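Local coordinates for protein type III restriction-modification enzyme EcoP15I Res subunit (Escherichia coli, PDB 4ZCF) that cleaves DNA as the ATP-dependent restriction subunit of a type III restriction-modification enzyme that recognises two inversely oriented 5'-CAGCAG-3' sites, at residues L117-G122 with I225-R230; K236-I241 with I249-A254. One frame throughout, in Å; residues are numbered along the deposited sequence.

Interaction 1 of 2, residues L117-G122 with I225-R230; sequences LSIKAG and IDEPHR. With AMP (adenosine monophosphate), chain H; nucleotides of chain E; nucleotides of chain D.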
loop_
_atom_site.group_PDB
_atom_site.type_symbol
_atom_site.label_atom_id
_atom_site.label_comp_id
_atom_site.label_asym_id
_atom_site.label_seq_id
_atom_site.Cartn_x
_atom_site.Cartn_y
_atom_site.Cartn_z
ATOM N N LEU C 117 5.061 1.468 23.388
ATOM C CA LEU C 117 5.513 0.968 22.087
ATOM C C LEU C 117 6.322 -0.316 22.193
ATOM O O LEU C 117 6.219 -1.161 21.299
ATOM C CB LEU C 117 6.308 2.017 21.310
ATOM C CG LEU C 117 5.547 3.217 20.775
ATOM C CD1 LEU C 117 6.511 4.223 20.183
ATOM C CD2 LEU C 117 4.440 2.809 19.782
ATOM N N SER C 118 7.122 -0.464 23.273
ATOM C CA SER C 118 7.941 -1.655 23.535
ATOM C C SER C 118 7.056 -2.881 23.832
ATOM O O SER C 118 7.354 -3.988 23.374
ATOM C CB SER C 118 8.890 -1.412 24.702
ATOM O OG SER C 118 9.589 -0.183 24.596
ATOM N N ILE C 119 5.984 -2.684 24.606
ATOM C CA ILE C 119 5.012 -3.730 24.898
ATOM C C ILE C 119 4.239 -4.016 23.587
ATOM O O ILE C 119 3.996 -5.180 23.283
ATOM C CB ILE C 119 4.089 -3.373 26.107
ATOM C CG1 ILE C 119 4.902 -3.201 27.414
ATOM C CG2 ILE C 119 2.970 -4.413 26.289
ATOM C CD1 ILE C 119 4.081 -2.567 28.641
ATOM N N LYS C 120 3.926 -2.971 22.786
ATOM C CA LYS C 120 3.254 -3.149 21.487
ATOM C C LYS C 120 4.121 -3.978 20.552
ATOM O O LYS C 120 3.620 -4.915 19.962
ATOM C CB LYS C 120 2.903 -1.794 20.832
ATOM C CG LYS C 120 1.868 -1.913 19.706
ATOM C CD LYS C 120 1.348 -0.558 19.256
ATOM C CE LYS C 120 2.067 -0.016 18.047
ATOM N NZ LYS C 120 1.479 1.276 17.606
ATOM N N ALA C 121 5.426 -3.673 20.465
ATOM C CA ALA C 121 6.384 -4.409 19.632
ATOM C C ALA C 121 6.581 -5.862 20.099
ATOM O O ALA C 121 6.603 -6.766 19.262
ATOM C CB ALA C 121 7.711 -3.668 19.566
ATOM N N GLY C 122 6.672 -6.069 21.414
ATOM C CA GLY C 122 6.827 -7.382 22.031
ATOM C C GLY C 122 5.582 -8.245 21.942
ATOM O O GLY C 122 5.688 -9.449 21.712
ATOM N N ILE C 225 -6.590 -5.510 28.838
ATOM C CA ILE C 225 -5.722 -4.434 29.295
ATOM C C ILE C 225 -4.449 -4.997 29.920
ATOM O O ILE C 225 -4.513 -5.717 30.922
ATOM C CB ILE C 225 -6.442 -3.337 30.129
ATOM C CG1 ILE C 225 -7.129 -2.343 29.177
ATOM C CG2 ILE C 225 -5.455 -2.558 31.030
ATOM C CD1 ILE C 225 -8.489 -2.417 29.151
ATOM N N ASP C 226 -3.296 -4.681 29.280
ATOM C CA ASP C 226 -1.941 -5.060 29.666
ATOM C C ASP C 226 -1.390 -3.944 30.550
ATOM O O ASP C 226 -1.369 -2.784 30.127
ATOM C CB ASP C 226 -1.075 -5.229 28.403
ATOM C CG ASP C 226 0.113 -6.156 28.555
ATOM O OD1 ASP C 226 0.992 -5.859 29.377
ATOM O OD2 ASP C 226 0.199 -7.136 27.791
ATOM N N GLU C 227 -0.952 -4.294 31.777
ATOM C CA GLU C 227 -0.442 -3.375 32.823
ATOM C C GLU C 227 -1.550 -2.345 33.152
ATOM O O GLU C 227 -1.521 -1.237 32.618
ATOM C CB GLU C 227 0.911 -2.709 32.447
ATOM C CG GLU C 227 1.910 -3.599 31.711
ATOM C CD GLU C 227 2.697 -4.633 32.497
ATOM O OE1 GLU C 227 2.242 -5.056 33.586
ATOM O OE2 GLU C 227 3.763 -5.056 31.989
ATOM N N PRO C 228 -2.593 -2.725 33.944
ATOM C CA PRO C 228 -3.727 -1.806 34.155
ATOM C C PRO C 228 -3.438 -0.558 34.959
ATOM O O PRO C 228 -4.257 0.361 34.959
ATOM C CB PRO C 228 -4.789 -2.694 34.807
ATOM C CG PRO C 228 -4.031 -3.765 35.465
ATOM C CD PRO C 228 -2.807 -4.007 34.649
ATOM N N HIS C 229 -2.281 -0.536 35.644
ATOM C CA HIS C 229 -1.798 0.566 36.464
ATOM C C HIS C 229 -1.368 1.770 35.612
ATOM O O HIS C 229 -1.138 2.849 36.156
ATOM C CB HIS C 229 -0.642 0.088 37.361
ATOM C CG HIS C 229 0.561 -0.429 36.625
ATOM N ND1 HIS C 229 1.731 0.311 36.541
ATOM C CD2 HIS C 229 0.763 -1.629 36.026
ATOM C CE1 HIS C 229 2.595 -0.450 35.886
ATOM N NE2 HIS C 229 2.060 -1.629 35.557
ATOM N N ARG C 230 -1.251 1.577 34.289
ATOM C CA ARG C 230 -0.850 2.600 33.333
ATOM C C ARG C 230 -2.063 3.199 32.615
ATOM O O ARG C 230 -1.926 4.045 31.723
ATOM C CB ARG C 230 0.186 2.036 32.363
ATOM C CG ARG C 230 1.591 1.998 32.953
ATOM C CD ARG C 230 2.548 1.368 31.954
ATOM N NE ARG C 230 3.932 1.828 32.088
ATOM C CZ ARG C 230 4.383 3.012 31.684
ATOM N NH1 ARG C 230 3.553 3.902 31.153
ATOM N NH2 ARG C 230 5.659 3.331 31.844
HETATM P P AMP H . 4.077 -7.940 28.051
HETATM O O1P AMP H . 4.221 -6.598 28.664
HETATM O O2P AMP H . 3.434 -8.740 29.122
HETATM O O3P AMP H . 3.002 -7.776 27.040
HETATM O "O5'" AMP H . 5.427 -8.532 27.440
HETATM C "C5'" AMP H . 5.926 -9.783 27.880
HETATM C "C4'" AMP H . 6.601 -10.532 26.776
HETATM O "O4'" AMP H . 7.083 -11.818 27.253
HETATM C "C3'" AMP H . 5.634 -10.841 25.686
HETATM O "O3'" AMP H . 5.690 -9.803 24.709
HETATM C "C2'" AMP H . 6.027 -12.161 25.157
HETATM O "O2'" AMP H . 6.925 -12.017 24.048
HETATM C "C1'" AMP H . 6.760 -12.841 26.267
HETATM N N9 AMP H . 6.069 -13.926 26.839
HETATM C C8 AMP H . 4.957 -13.789 27.534
HETATM N N7 AMP H . 4.550 -15.006 27.990
HETATM C C5 AMP H . 5.572 -15.963 27.548
HETATM C C6 AMP H . 5.829 -17.360 27.646
HETATM N N6 AMP H . 4.938 -18.215 28.343
HETATM N N1 AMP H . 6.943 -17.864 27.053
HETATM C C2 AMP H . 7.791 -17.098 26.382
HETATM N N3 AMP H . 7.616 -15.787 26.247
HETATM C C4 AMP H . 6.548 -15.160 26.796
ATOM P P DA E 5 6.912 5.058 24.210
ATOM O OP1 DA E 5 6.543 3.763 24.838
ATOM O OP2 DA E 5 8.068 5.078 23.277
ATOM O "O5'" DA E 5 5.589 5.620 23.519
ATOM C "C5'" DA E 5 5.642 6.898 22.950
ATOM C "C4'" DA E 5 4.295 7.398 22.464
ATOM O "O4'" DA E 5 4.133 8.735 23.001
ATOM C "C3'" DA E 5 4.215 7.503 20.938
ATOM O "O3'" DA E 5 2.989 6.923 20.434
ATOM C "C2'" DA E 5 4.358 8.995 20.644
ATOM C "C1'" DA E 5 4.134 9.705 21.976
ATOM N N9 DA E 5 5.069 10.805 22.275
ATOM C C8 DA E 5 6.442 10.746 22.429
ATOM N N7 DA E 5 7.001 11.916 22.637
ATOM C C5 DA E 5 5.923 12.810 22.634
ATOM C C6 DA E 5 5.815 14.220 22.778
ATOM N N6 DA E 5 6.857 15.018 23.052
ATOM N N1 DA E 5 4.574 14.780 22.765
ATOM C C2 DA E 5 3.508 14.021 22.499
ATOM N N3 DA E 5 3.500 12.697 22.346
ATOM C C4 DA E 5 4.730 12.145 22.427
ATOM P P DT D 20 -3.672 9.391 31.256
ATOM O OP1 DT D 20 -4.645 8.288 31.135
ATOM O OP2 DT D 20 -4.032 10.576 32.066
ATOM O "O5'" DT D 20 -2.291 8.810 31.810
ATOM C "C5'" DT D 20 -1.791 7.590 31.291
ATOM C "C4'" DT D 20 -0.412 7.310 31.854
ATOM O "O4'" DT D 20 0.468 8.412 31.516
ATOM C "C3'" DT D 20 -0.364 7.141 33.369
ATOM O "O3'" DT D 20 0.295 5.934 33.690
ATOM C "C2'" DT D 20 0.403 8.348 33.889
ATOM C "C1'" DT D 20 1.180 8.829 32.667
ATOM N N1 DT D 20 1.454 10.319 32.626
ATOM C C2 DT D 20 2.766 10.769 32.689
ATOM O O2 DT D 20 3.744 10.035 32.760
ATOM N N3 DT D 20 2.896 12.142 32.655
ATOM C C4 DT D 20 1.877 13.089 32.599
ATOM O O4 DT D 20 2.189 14.284 32.605
ATOM C C5 DT D 20 0.529 12.542 32.541
ATOM C C7 DT D 20 -0.684 13.422 32.452
ATOM C C6 DT D 20 0.394 11.211 32.565
#
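The Walker B element (motif II, DEPH) of this superfamily 2 helicase-like domain meets helix 117-128 where Asp226 and Glu227 touch Ile119. No hydrogen bond joins the two segments; they meet by van der Waals contact alone, one isoleucine against two acidic side chains, beside the phosphate of the bound AMP. With CG2 anti to its backbone N, the branched side chain of Ile119 divides its contacts: CG2 lies 3.9 Å from Asp226 OD1, while the CD1 end of the other branch reaches Glu227 CG, also at 3.9 Å, the two side chains crossing at a slant. The same CG2 methyl comes within 3.4 Å of AMP O3P, so the isoleucine forms one side of the phosphate site. Asp226, at the end of strand 222-226, has its CG anti to the backbone N (chi1 -155°), which carries the carboxylate toward the nucleotide; OD2 lies 3.0 Å from AMP O3P and is hydrogen-bonded to Tyr94 OH. Replacing Asp226 by an alanine would remove the carboxylate, probably leaving Tyr94 OH without this acceptor and opening a gap beside Ile119 CG2 and AMP O3P that the carboxylate fills. Glu227 bends at chi2, and its OE1 forms a salt bridge with Lys90 of the P-loop, linking Walker A to Walker B. The backbone of the helix also bonds to both DNA and nucleotide. At its start Leu117 N donates a fairly straight hydrogen bond to OP1 of DA5 of chain E (3.1 Å, 163°), and five residues on Gly122 O accepts a weak one from AMP O3' at 3.0 Å.

Interaction 2 of 2, residues K236-I241 with I249-A254; sequences KTWENI and IIRYGA. With nucleotides of chain D.
OP1 of DT20 of chain D is gripped twice by Thr237, by OG1 at 2.9 Å and by the backbone N at 3.2 Å, in the first turn of the helix of a beta-alpha-beta unit (strand 222-226, helix 236-242, strand 248-253) in the RecA-like domain. Both donors reach the same oxygen because OG1 lies beside the backbone N (chi1 -45°); the N-H bond is bent, at 146°, and OG1 has a further hydrogen bond with Asn192 ND2. Lys236 follows the DNA backbone alongside, its CD 3.4 Å from OP1 of DA19 of chain D. Trp238, the residue after Thr237, turns inward: with CG anti to its backbone N (chi1 -173°), it sends its indole from the helix down to the sheet. There the far corner of the six-membered ring, CH2, meets the CG2 methyl of Ile249 at 4.0 Å, the two side chains arriving from opposite directions. Trp238 also rests on Ile225 and Ile79, in the strands flanking 248-253, and so spans three neighbouring strands. Arg251, two residues along from Ile249, contributes its aliphatic part to the same apolar layer, while its charged end is held elsewhere: NE forms a salt bridge with Asp81, and NH2 makes a weak hydrogen bond to Gly259 O. With the guanidinium so engaged, the methylene CD of Arg251 lies 4.3 Å from Trp238 CH2.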
loop_
_atom_site.group_PDB
_atom_site.type_symbol
_atom_site.label_atom_id
_atom_site.label_comp_id
_atom_site.label_asym_id
_atom_site.label_seq_id
_atom_site.Cartn_x
_atom_site.Cartn_y
_atom_site.Cartn_z
ATOM N N LYS C 236 -7.873 10.312 31.119
ATOM C CA LYS C 236 -8.175 10.358 29.688
ATOM C C LYS C 236 -8.147 9.022 28.962
ATOM O O LYS C 236 -9.172 8.660 28.373
ATOM C CB LYS C 236 -7.300 11.403 28.966
ATOM C CG LYS C 236 -7.650 11.613 27.490
ATOM C CD LYS C 236 -8.633 12.762 27.247
ATOM C CE LYS C 236 -9.266 12.711 25.872
ATOM N NZ LYS C 236 -8.272 12.881 24.771
ATOM N N THR C 237 -6.997 8.304 28.974
ATOM C CA THR C 237 -6.854 7.016 28.280
ATOM C C THR C 237 -8.021 6.072 28.586
ATOM O O THR C 237 -8.656 5.563 27.650
ATOM C CB THR C 237 -5.481 6.352 28.537
ATOM O OG1 THR C 237 -4.426 7.313 28.420
ATOM C CG2 THR C 237 -5.213 5.187 27.588
ATOM N N TRP C 238 -8.319 5.874 29.899
ATOM C CA TRP C 238 -9.418 5.011 30.331
ATOM C C TRP C 238 -10.778 5.495 29.837
ATOM O O TRP C 238 -11.587 4.665 29.419
ATOM C CB TRP C 238 -9.425 4.780 31.851
ATOM C CG TRP C 238 -10.449 3.757 32.243
ATOM C CD1 TRP C 238 -11.736 3.998 32.620
ATOM C CD2 TRP C 238 -10.337 2.337 32.091
ATOM N NE1 TRP C 238 -12.421 2.815 32.755
ATOM C CE2 TRP C 238 -11.582 1.777 32.451
ATOM C CE3 TRP C 238 -9.289 1.475 31.726
ATOM C CZ2 TRP C 238 -11.808 0.398 32.462
ATOM C CZ3 TRP C 238 -9.513 0.104 31.742
ATOM C CH2 TRP C 238 -10.761 -0.420 32.105
ATOM N N GLU C 239 -11.028 6.823 29.874
ATOM C CA GLU C 239 -12.310 7.387 29.429
ATOM C C GLU C 239 -12.563 7.145 27.949
ATOM O O GLU C 239 -13.711 6.919 27.570
ATOM C CB GLU C 239 -12.488 8.865 29.828
ATOM C CG GLU C 239 -12.556 9.130 31.331
ATOM C CD GLU C 239 -13.707 8.529 32.120
ATOM O OE1 GLU C 239 -14.858 8.990 31.943
ATOM O OE2 GLU C 239 -13.449 7.640 32.964
ATOM N N ASN C 240 -11.482 7.109 27.131
ATOM C CA ASN C 240 -11.539 6.821 25.696
ATOM C C ASN C 240 -11.873 5.365 25.413
ATOM O O ASN C 240 -12.562 5.099 24.425
ATOM C CB ASN C 240 -10.240 7.200 24.995
ATOM C CG ASN C 240 -10.019 8.672 24.804
ATOM O OD1 ASN C 240 -10.955 9.470 24.697
ATOM N ND2 ASN C 240 -8.761 9.051 24.698
ATOM N N ILE C 241 -11.342 4.422 26.245
ATOM C CA ILE C 241 -11.592 2.965 26.182
ATOM C C ILE C 241 -13.072 2.726 26.508
ATOM O O ILE C 241 -13.718 1.916 25.831
ATOM C CB ILE C 241 -10.626 2.152 27.107
ATOM C CG1 ILE C 241 -9.150 2.294 26.648
ATOM C CG2 ILE C 241 -11.042 0.656 27.228
ATOM C CD1 ILE C 241 -8.088 1.963 27.697
ATOM N N ILE C 249 -14.197 -6.387 29.960
ATOM C CA ILE C 249 -12.801 -5.948 29.994
ATOM C C ILE C 249 -11.969 -6.842 30.937
ATOM O O ILE C 249 -12.248 -6.889 32.136
ATOM C CB ILE C 249 -12.680 -4.427 30.331
ATOM C CG1 ILE C 249 -13.386 -3.537 29.270
ATOM C CG2 ILE C 249 -11.231 -4.005 30.513
ATOM C CD1 ILE C 249 -14.062 -2.342 29.833
ATOM N N ILE C 250 -10.935 -7.526 30.398
ATOM C CA ILE C 250 -10.065 -8.383 31.208
ATOM C C ILE C 250 -8.691 -7.718 31.388
ATOM O O ILE C 250 -7.956 -7.597 30.410
ATOM C CB ILE C 250 -9.990 -9.873 30.739
ATOM C CG1 ILE C 250 -11.333 -10.408 30.171
ATOM C CG2 ILE C 250 -9.549 -10.741 31.920
ATOM C CD1 ILE C 250 -11.596 -10.221 28.689
ATOM N N ARG C 251 -8.368 -7.258 32.632
ATOM C CA ARG C 251 -7.119 -6.539 32.963
ATOM C C ARG C 251 -6.050 -7.482 33.487
ATOM O O ARG C 251 -6.334 -8.313 34.353
ATOM C CB ARG C 251 -7.349 -5.391 33.957
ATOM C CG ARG C 251 -8.508 -4.442 33.623
ATOM C CD ARG C 251 -8.574 -3.247 34.580
ATOM N NE ARG C 251 -8.824 -3.646 35.971
ATOM C CZ ARG C 251 -8.801 -2.825 37.020
ATOM N NH1 ARG C 251 -8.557 -1.529 36.856
ATOM N NH2 ARG C 251 -9.025 -3.295 38.243
ATOM N N TYR C 252 -4.817 -7.350 32.972
ATOM C CA TYR C 252 -3.713 -8.249 33.319
ATOM C C TYR C 252 -2.505 -7.500 33.751
ATOM O O TYR C 252 -2.004 -6.646 33.009
ATOM C CB TYR C 252 -3.331 -9.133 32.116
ATOM C CG TYR C 252 -4.405 -10.120 31.722
ATOM C CD1 TYR C 252 -5.460 -9.736 30.896
ATOM C CD2 TYR C 252 -4.331 -11.455 32.114
ATOM C CE1 TYR C 252 -6.427 -10.650 30.493
ATOM C CE2 TYR C 252 -5.304 -12.375 31.727
ATOM C CZ TYR C 252 -6.362 -11.961 30.934
ATOM O OH TYR C 252 -7.338 -12.843 30.563
ATOM N N GLY C 253 -1.998 -7.858 34.917
ATOM C CA GLY C 253 -0.803 -7.216 35.428
ATOM C C GLY C 253 -0.400 -7.655 36.807
ATOM O O GLY C 253 -1.027 -8.527 37.410
ATOM N N ALA C 254 0.665 -7.032 37.298
ATOM C CA ALA C 254 1.242 -7.276 38.607
ATOM C C ALA C 254 0.900 -6.118 39.567
ATOM O O ALA C 254 1.064 -6.263 40.786
ATOM C CB ALA C 254 2.741 -7.419 38.459
ATOM P P DT D 20 -3.672 9.391 31.256
ATOM O OP1 DT D 20 -4.645 8.288 31.135
ATOM O OP2 DT D 20 -4.032 10.576 32.066
ATOM O "O5'" DT D 20 -2.291 8.810 31.810
ATOM C "C5'" DT D 20 -1.791 7.590 31.291
ATOM C "C4'" DT D 20 -0.412 7.310 31.854
ATOM O "O4'" DT D 20 0.468 8.412 31.516
ATOM C "C3'" DT D 20 -0.364 7.141 33.369
ATOM O "O3'" DT D 20 0.295 5.934 33.690
ATOM C "C2'" DT D 20 0.403 8.348 33.889
ATOM C "C1'" DT D 20 1.180 8.829 32.667
ATOM N N1 DT D 20 1.454 10.319 32.626
ATOM C C2 DT D 20 2.766 10.769 32.689
ATOM O O2 DT D 20 3.744 10.035 32.760
ATOM N N3 DT D 20 2.896 12.142 32.655
ATOM C C4 DT D 20 1.877 13.089 32.599
ATOM O O4 DT D 20 2.189 14.284 32.605
ATOM C C5 DT D 20 0.529 12.542 32.541
ATOM C C7 DT D 20 -0.684 13.422 32.452
ATOM C C6 DT D 20 0.394 11.211 32.565
ATOM P P DA D 19 -4.568 14.744 27.782
ATOM O OP1 DA D 19 -5.689 14.491 26.822
ATOM O OP2 DA D 19 -4.776 15.676 28.922
ATOM O "O5'" DA D 19 -4.037 13.372 28.431
ATOM C "C5'" DA D 19 -3.956 12.188 27.677
ATOM C "C4'" DA D 19 -2.706 11.420 28.021
ATOM O "O4'" DA D 19 -1.532 12.160 27.637
ATOM C "C3'" DA D 19 -2.463 11.035 29.469
ATOM O "O3'" DA D 19 -3.309 9.907 29.777
ATOM C "C2'" DA D 19 -0.992 10.635 29.356
ATOM C "C1'" DA D 19 -0.432 11.526 28.246
ATOM N N9 DA D 19 0.515 12.559 28.674
ATOM C C8 DA D 19 0.255 13.894 28.880
ATOM N N7 DA D 19 1.313 14.601 29.206
ATOM C C5 DA D 19 2.332 13.665 29.261
ATOM C C6 DA D 19 3.711 13.766 29.556
ATOM N N6 DA D 19 4.279 14.929 29.858
ATOM N N1 DA D 19 4.487 12.649 29.519
ATOM C C2 DA D 19 3.916 11.477 29.185
ATOM N N3 DA D 19 2.615 11.251 28.893
ATOM C C4 DA D 19 1.868 12.394 28.939
#

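From the N terminus, the chain passes from strand 109-113 into helix 117-128, then takes about a hundred residues before strand 222-226 brings the second half of interaction 1 back beside the helix. Interaction 2 opens only after that long loop has closed and spans just the short turn from helix 236-242 into strand 248-253; the two are in series, neither nested nor crossed. They are joined through the parallel sheet, where strands 222-226 and 248-253 are neighbours: Ile225 O and Glu227 N probably hydrogen-bond to the backbone of Tyr252, and the side chains of Ile225 and Ile249 pack together. The nucleotide site is thereby connected to a helix holding DNA.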